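Local coordinates for SPbeta prophage-derived uncharacterized protein YomS (Bacillus subtilis, PDB 6I5O) that is of unknown function but belongs to a prophage lytic cassette and assembles as a pentamer of all-beta subunits, at residues P13-H21 and E31-L41. Sequence-based numbering, arbitrary orientation.
Sequences PDKTSFTFH and EEFVVGHFREL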
ATOM      1  N   PRO A  13       8.988  -6.903 -11.120  1.00 12.90           N
ATOM      2  CA  PRO A  13       7.710  -6.976 -11.832  1.00 12.96           C
ATOM      3  C   PRO A  13       7.925  -7.289 -13.295  1.00 13.40           C
ATOM      4  O   PRO A  13       8.978  -7.014 -13.873  1.00 14.78           O
ATOM      5  CB  PRO A  13       7.159  -5.560 -11.715  1.00 12.93           C
ATOM      6  CG  PRO A  13       8.394  -4.704 -11.591  1.00 13.18           C
ATOM      7  CD  PRO A  13       9.367  -5.514 -10.818  1.00 13.11           C
ATOM      8  N   ASP A  14       6.849  -7.766 -13.911  1.00 13.22           N
ATOM      9  CA  ASP A  14       6.664  -7.705 -15.380  1.00 13.73           C
ATOM     10  C   ASP A  14       6.215  -6.301 -15.722  1.00 13.37           C
ATOM     11  O   ASP A  14       5.384  -5.785 -15.000  1.00 13.63           O
ATOM     12  CB  ASP A  14       5.683  -8.785 -15.834  1.00 14.15           C
ATOM     13  CG  ASP A  14       5.674  -8.960 -17.341  1.00 14.85           C
ATOM     14  OD1 ASP A  14       6.746  -8.841 -17.965  1.00 16.04           O
ATOM     15  OD2 ASP A  14       4.575  -9.232 -17.882  1.00 14.51           O
ATOM     16  N   LYS A  15       6.655  -5.780 -16.860  1.00 13.35           N
ATOM     17  CA  LYS A  15       6.134  -4.501 -17.365  1.00 13.20           C
ATOM     18  C   LYS A  15       5.971  -4.603 -18.871  1.00 14.14           C
ATOM     19  O   LYS A  15       6.753  -5.334 -19.538  1.00 15.48           O
ATOM     20  CB  LYS A  15       7.072  -3.328 -17.075  1.00 13.32           C
ATOM     21  CG  LYS A  15       7.357  -3.122 -15.588  1.00 13.17           C
ATOM     22  CD  LYS A  15       8.195  -1.856 -15.372  1.00 13.61           C
ATOM     23  CE  LYS A  15       8.527  -1.557 -13.944  1.00 13.68           C
ATOM     24  NZ  LYS A  15       9.340  -0.321 -13.846  1.00 14.02           N
ATOM     25  N   THR A  16       5.023  -3.861 -19.391  1.00 14.32           N
ATOM     26  CA  THR A  16       4.971  -3.622 -20.860  1.00 15.50           C
ATOM     27  C   THR A  16       4.407  -2.236 -21.087  1.00 16.12           C
ATOM     28  O   THR A  16       3.917  -1.560 -20.207  1.00 16.79           O
ATOM     29  CB  THR A  16       4.249  -4.777 -21.572  1.00 17.05           C
ATOM     30  OG1 THR A  16       4.672  -4.675 -22.955  1.00 20.33           O
ATOM     31  CG2 THR A  16       2.761  -4.704 -21.393  1.00 17.58           C
ATOM     32  N   SER A  17       4.501  -1.817 -22.353  0.60 17.00           N
ATOM     33  CA  SER A  17       4.002  -0.519 -22.838  0.60 17.89           C
ATOM     34  C   SER A  17       2.796  -0.771 -23.732  0.60 17.65           C
ATOM     35  O   SER A  17       2.649  -1.880 -24.272  0.60 19.41           O
ATOM     36  CB  SER A  17       5.084   0.224 -23.560  0.60 19.01           C
ATOM     37  OG  SER A  17       6.188   0.470 -22.701  0.60 19.78           O
ATOM     38  N   PHE A  18       1.902   0.196 -23.798  1.00 16.50           N
ATOM     39  CA  PHE A  18       0.708   0.091 -24.659  1.00 17.25           C
ATOM     40  C   PHE A  18       0.360   1.474 -25.172  1.00 17.06           C
ATOM     41  O   PHE A  18       0.332   2.450 -24.419  1.00 16.78           O
ATOM     42  CB  PHE A  18      -0.478  -0.514 -23.903  1.00 16.78           C
ATOM     43  CG  PHE A  18      -1.637  -0.802 -24.805  1.00 17.29           C
ATOM     44  CD1 PHE A  18      -1.628  -1.917 -25.645  1.00 18.38           C
ATOM     45  CD2 PHE A  18      -2.759   0.006 -24.778  1.00 16.61           C
ATOM     46  CE1 PHE A  18      -2.691  -2.166 -26.487  1.00 18.63           C
ATOM     47  CE2 PHE A  18      -3.841  -0.271 -25.621  1.00 17.53           C
ATOM     48  CZ  PHE A  18      -3.808  -1.364 -26.415  1.00 18.34           C
ATOM     49  N   THR A  19       0.050   1.536 -26.460  1.00 17.36           N
ATOM     50  CA  THR A  19      -0.455   2.783 -27.054  1.00 17.66           C
ATOM     51  C   THR A  19      -1.973   2.761 -27.148  1.00 17.37           C
ATOM     52  O   THR A  19      -2.527   1.975 -27.919  1.00 17.98           O
ATOM     53  CB  THR A  19       0.203   3.024 -28.417  1.00 18.84           C
ATOM     54  OG1 THR A  19       1.596   3.218 -28.162  1.00 19.23           O
ATOM     55  CG2 THR A  19      -0.364   4.247 -29.099  1.00 19.91           C
ATOM     56  N   PHE A  20      -2.635   3.671 -26.453  1.00 15.88           N
ATOM     57  CA  PHE A  20      -4.097   3.855 -26.562  1.00 15.81           C
ATOM     58  C   PHE A  20      -4.408   4.708 -27.789  1.00 16.23           C
ATOM     59  O   PHE A  20      -5.362   4.414 -28.524  1.00 16.52           O
ATOM     60  CB  PHE A  20      -4.670   4.442 -25.289  1.00 15.49           C
ATOM     61  CG  PHE A  20      -4.456   3.594 -24.062  1.00 14.58           C
ATOM     62  CD1 PHE A  20      -5.309   2.565 -23.761  1.00 14.28           C
ATOM     63  CD2 PHE A  20      -3.345   3.786 -23.238  1.00 14.34           C
ATOM     64  CE1 PHE A  20      -5.123   1.797 -22.627  1.00 14.12           C
ATOM     65  CE2 PHE A  20      -3.177   3.032 -22.079  1.00 14.43           C
ATOM     66  CZ  PHE A  20      -4.048   2.008 -21.813  1.00 14.20           C
ATOM     67  N   HIS A  21      -3.660   5.793 -27.949  1.00 16.18           N
ATOM     68  CA  HIS A  21      -3.774   6.739 -29.093  1.00 17.72           C
ATOM     69  C   HIS A  21      -2.373   7.128 -29.543  1.00 19.04           C
ATOM     70  O   HIS A  21      -1.598   7.660 -28.778  1.00 18.25           O
ATOM     71  CB  HIS A  21      -4.522   8.008 -28.700  1.00 17.14           C
ATOM     72  CG  HIS A  21      -5.939   7.765 -28.349  1.00 17.05           C
ATOM     73  ND1 HIS A  21      -6.941   7.795 -29.273  1.00 17.75           N
ATOM     74  CD2 HIS A  21      -6.511   7.473 -27.164  1.00 16.34           C
ATOM     75  CE1 HIS A  21      -8.084   7.579 -28.646  1.00 17.06           C
ATOM     76  NE2 HIS A  21      -7.860   7.352 -27.355  1.00 16.38           N
ATOM     77  N   GLU A  31      -7.514   2.374 -28.663  1.00 19.68           N
ATOM     78  CA  GLU A  31      -7.279   0.928 -28.464  1.00 19.79           C
ATOM     79  C   GLU A  31      -7.531   0.585 -27.002  1.00 18.28           C
ATOM     80  O   GLU A  31      -7.248   1.431 -26.117  1.00 18.55           O
ATOM     81  CB  GLU A  31      -5.864   0.537 -28.869  1.00 21.27           C
ATOM     82  CG  GLU A  31      -5.582   0.885 -30.287  1.00 24.98           C
ATOM     83  CD  GLU A  31      -6.496   0.120 -31.227  1.00 27.57           C
ATOM     84  OE1 GLU A  31      -6.697  -1.087 -31.043  1.00 29.30           O
ATOM     85  OE2 GLU A  31      -7.025   0.725 -32.168  1.00 36.21           O
ATOM     86  N   GLU A  32      -8.095  -0.584 -26.788  1.00 17.73           N
ATOM     87  CA  GLU A  32      -8.398  -1.044 -25.415  1.00 16.93           C
ATOM     88  C   GLU A  32      -7.302  -1.977 -24.956  1.00 16.58           C
ATOM     89  O   GLU A  32      -6.823  -2.851 -25.724  1.00 18.36           O
ATOM     90  CB  GLU A  32      -9.709  -1.834 -25.404  1.00 18.40           C
ATOM     91  CG  GLU A  32     -10.916  -0.975 -25.731  1.00 20.68           C
ATOM     92  CD  GLU A  32     -12.212  -1.763 -25.761  1.00 23.31           C
ATOM     93  OE1 GLU A  32     -12.227  -2.845 -26.287  1.00 24.42           O
ATOM     94  OE2 GLU A  32     -13.172  -1.287 -25.284  1.00 30.40           O
ATOM     95  N   PHE A  33      -6.901  -1.837 -23.704  1.00 15.00           N
ATOM     96  CA  PHE A  33      -5.842  -2.690 -23.126  1.00 14.67           C
ATOM     97  C   PHE A  33      -6.512  -3.797 -22.327  1.00 13.57           C
ATOM     98  O   PHE A  33      -7.284  -3.478 -21.419  1.00 13.86           O
ATOM     99  CB  PHE A  33      -4.895  -1.894 -22.261  1.00 14.91           C
ATOM    100  CG  PHE A  33      -3.806  -2.735 -21.678  1.00 15.36           C
ATOM    101  CD1 PHE A  33      -2.798  -3.200 -22.484  1.00 16.96           C
ATOM    102  CD2 PHE A  33      -3.778  -3.068 -20.320  1.00 15.50           C
ATOM    103  CE1 PHE A  33      -1.783  -4.002 -21.964  1.00 17.99           C
ATOM    104  CE2 PHE A  33      -2.740  -3.860 -19.826  1.00 15.76           C
ATOM    105  CZ  PHE A  33      -1.782  -4.356 -20.677  1.00 16.81           C
ATOM    106  N   VAL A  34      -6.184  -5.018 -22.666  1.00 13.36           N
ATOM    107  CA  VAL A  34      -6.572  -6.209 -21.887  1.00 13.33           C
ATOM    108  C   VAL A  34      -5.622  -6.322 -20.711  1.00 12.43           C
ATOM    109  O   VAL A  34      -4.407  -6.533 -20.900  1.00 13.04           O
ATOM    110  CB  VAL A  34      -6.576  -7.459 -22.743  1.00 14.32           C
ATOM    111  CG1 VAL A  34      -6.837  -8.730 -21.941  1.00 14.69           C
ATOM    112  CG2 VAL A  34      -7.574  -7.304 -23.881  1.00 15.05           C
ATOM    113  N   VAL A  35      -6.145  -6.186 -19.489  1.00 11.87           N
ATOM    114  CA  VAL A  35      -5.300  -6.103 -18.282  1.00 11.39           C
ATOM    115  C   VAL A  35      -4.472  -7.358 -18.100  1.00 11.29           C
ATOM    116  O   VAL A  35      -3.315  -7.240 -17.680  1.00 10.87           O
ATOM    117  CB  VAL A  35      -6.219  -5.779 -17.102  1.00 11.14           C
ATOM    118  CG1 VAL A  35      -5.408  -5.909 -15.800  1.00 11.28           C
ATOM    119  CG2 VAL A  35      -6.804  -4.371 -17.227  1.00 11.69           C
ATOM    120  N   GLY A  36      -5.030  -8.540 -18.346  1.00 11.24           N
ATOM    121  CA  GLY A  36      -4.247  -9.763 -18.215  1.00 11.45           C
ATOM    122  C   GLY A  36      -3.718  -9.939 -16.795  1.00 10.94           C
ATOM    123  O   GLY A  36      -4.570  -9.941 -15.874  1.00 10.79           O
ATOM    124  N   HIS A  37      -2.412 -10.105 -16.651  1.00 11.32           N
ATOM    125  CA  HIS A  37      -1.833 -10.339 -15.322  1.00 11.10           C
ATOM    126  C   HIS A  37      -1.372  -9.068 -14.654  1.00 11.48           C
ATOM    127  O   HIS A  37      -0.739  -9.170 -13.584  1.00 11.87           O
ATOM    128  CB  HIS A  37      -0.767 -11.420 -15.391  1.00 11.35           C
ATOM    129  CG  HIS A  37       0.440 -11.084 -16.186  1.00 11.41           C
ATOM    130  ND1 HIS A  37       1.013 -12.027 -17.002  1.00 11.86           N
ATOM    131  CD2 HIS A  37       1.208  -9.963 -16.217  1.00 11.27           C
ATOM    132  CE1 HIS A  37       2.124 -11.518 -17.510  1.00 12.29           C
ATOM    133  NE2 HIS A  37       2.241 -10.227 -17.075  1.00 11.56           N
ATOM    134  N   PHE A  38      -1.605  -7.883 -15.182  1.00 11.00           N
ATOM    135  CA  PHE A  38      -1.037  -6.650 -14.632  1.00 11.21           C
ATOM    136  C   PHE A  38      -1.883  -6.135 -13.474  1.00 11.32           C
ATOM    137  O   PHE A  38      -3.051  -6.502 -13.269  1.00 11.10           O
ATOM    138  CB  PHE A  38      -0.864  -5.628 -15.754  1.00 10.95           C
ATOM    139  CG  PHE A  38       0.217  -6.044 -16.718  1.00 11.45           C
ATOM    140  CD1 PHE A  38       1.556  -5.949 -16.378  1.00 11.49           C
ATOM    141  CD2 PHE A  38      -0.086  -6.558 -17.970  1.00 11.82           C
ATOM    142  CE1 PHE A  38       2.532  -6.421 -17.232  1.00 12.46           C
ATOM    143  CE2 PHE A  38       0.899  -7.045 -18.821  1.00 12.44           C
ATOM    144  CZ  PHE A  38       2.221  -6.899 -18.482  1.00 12.62           C
ATOM    145  N   ARG A  39      -1.235  -5.302 -12.661  0.70 11.70           N
ATOM    146  CA  ARG A  39      -1.882  -4.716 -11.463  0.70 11.77           C
ATOM    147  C   ARG A  39      -2.049  -3.211 -11.552  0.70 11.60           C
ATOM    148  O   ARG A  39      -3.010  -2.691 -10.982  0.70 11.26           O
ATOM    149  CB  ARG A  39      -1.075  -4.998 -10.189  0.70 12.84           C
ATOM    150  CG  ARG A  39      -0.866  -6.463  -9.812  0.70 13.95           C
ATOM    151  CD  ARG A  39       0.137  -6.506  -8.630  0.70 15.08           C
ATOM    152  NE  ARG A  39       0.558  -7.814  -8.177  0.70 16.79           N
ATOM    153  CZ  ARG A  39      -0.083  -8.498  -7.241  0.70 17.17           C
ATOM    154  NH1 ARG A  39      -1.242  -8.066  -6.816  0.70 16.68           N
ATOM    155  NH2 ARG A  39       0.387  -9.630  -6.760  0.70 19.43           N
ATOM    156  N   GLU A  40      -1.095  -2.516 -12.146  0.60 12.58           N
ATOM    157  CA  GLU A  40      -1.057  -1.043 -12.121  0.60 12.90           C
ATOM    158  C   GLU A  40      -0.818  -0.528 -13.545  0.60 12.44           C
ATOM    159  O   GLU A  40      -0.153  -1.175 -14.325  0.60 12.28           O
ATOM    160  CB  GLU A  40       0.078  -0.534 -11.196  0.60 14.06           C
ATOM    161  CG  GLU A  40      -0.012  -1.013  -9.756  0.60 15.62           C
ATOM    162  CD  GLU A  40       1.198  -0.636  -8.911  0.60 19.01           C
ATOM    163  OE1 GLU A  40       2.434  -0.851  -9.340  0.60 20.93           O
ATOM    164  OE2 GLU A  40       0.877  -0.236  -7.761  0.60 26.52           O
ATOM    165  N   LEU A  41      -1.321   0.672 -13.796  1.00 12.79           N
ATOM    166  CA  LEU A  41      -1.105   1.394 -15.065  1.00 12.95           C
ATOM    167  C   LEU A  41      -0.753   2.833 -14.775  1.00 12.98           C
ATOM    168  O   LEU A  41      -1.392   3.464 -13.948  1.00 13.21           O
ATOM    169  CB  LEU A  41      -2.416   1.362 -15.841  1.00 14.07           C
ATOM    170  CG  LEU A  41      -2.561   2.254 -17.062  1.00 14.59           C
ATOM    171  CD1 LEU A  41      -1.645   1.897 -18.183  1.00 14.63           C
ATOM    172  CD2 LEU A  41      -3.986   2.224 -17.565  1.00 15.29           C
TER
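Asp14 OD2 accepts a hydrogen bond from His37 NE2 at 2.7 Å, using its anti lone pair while lying almost in the imidazole plane, with the N-H bent to 152°. A type II' turn from Val35 to Phe38, with Gly36 at the positive phi that favours glycine, delivers His37 there. The imidazole also lays CD2 over the centre of the Phe38 ring, which Thr16 approaches obliquely, its methyl CG2 3.7 Å from Phe38 CZ. With CG anti to the backbone N (chi1 -172°), Phe18 swings its ring across Phe33, and Phe33 CD1 sits 3.5 Å from Phe18 CG. The two planes are inclined at 57°, while Phe33 CB makes a CH-pi contact over the face of the Phe18 ring. Phe20, in a classic beta bulge with His21 opposite Val112 where the chain turns a corner, brings CE1 to 3.7 Å from Phe33 CB. At the far end Glu31 N donates a straight bond to Phe20 O (3.0 Å). Polar bonds thus tie both ends of an aromatic layer between strand 15-19 and the connection carrying strand 33-34; the phenylalanines, buried except for partly exposed Phe18, probably supply most of its cohesion.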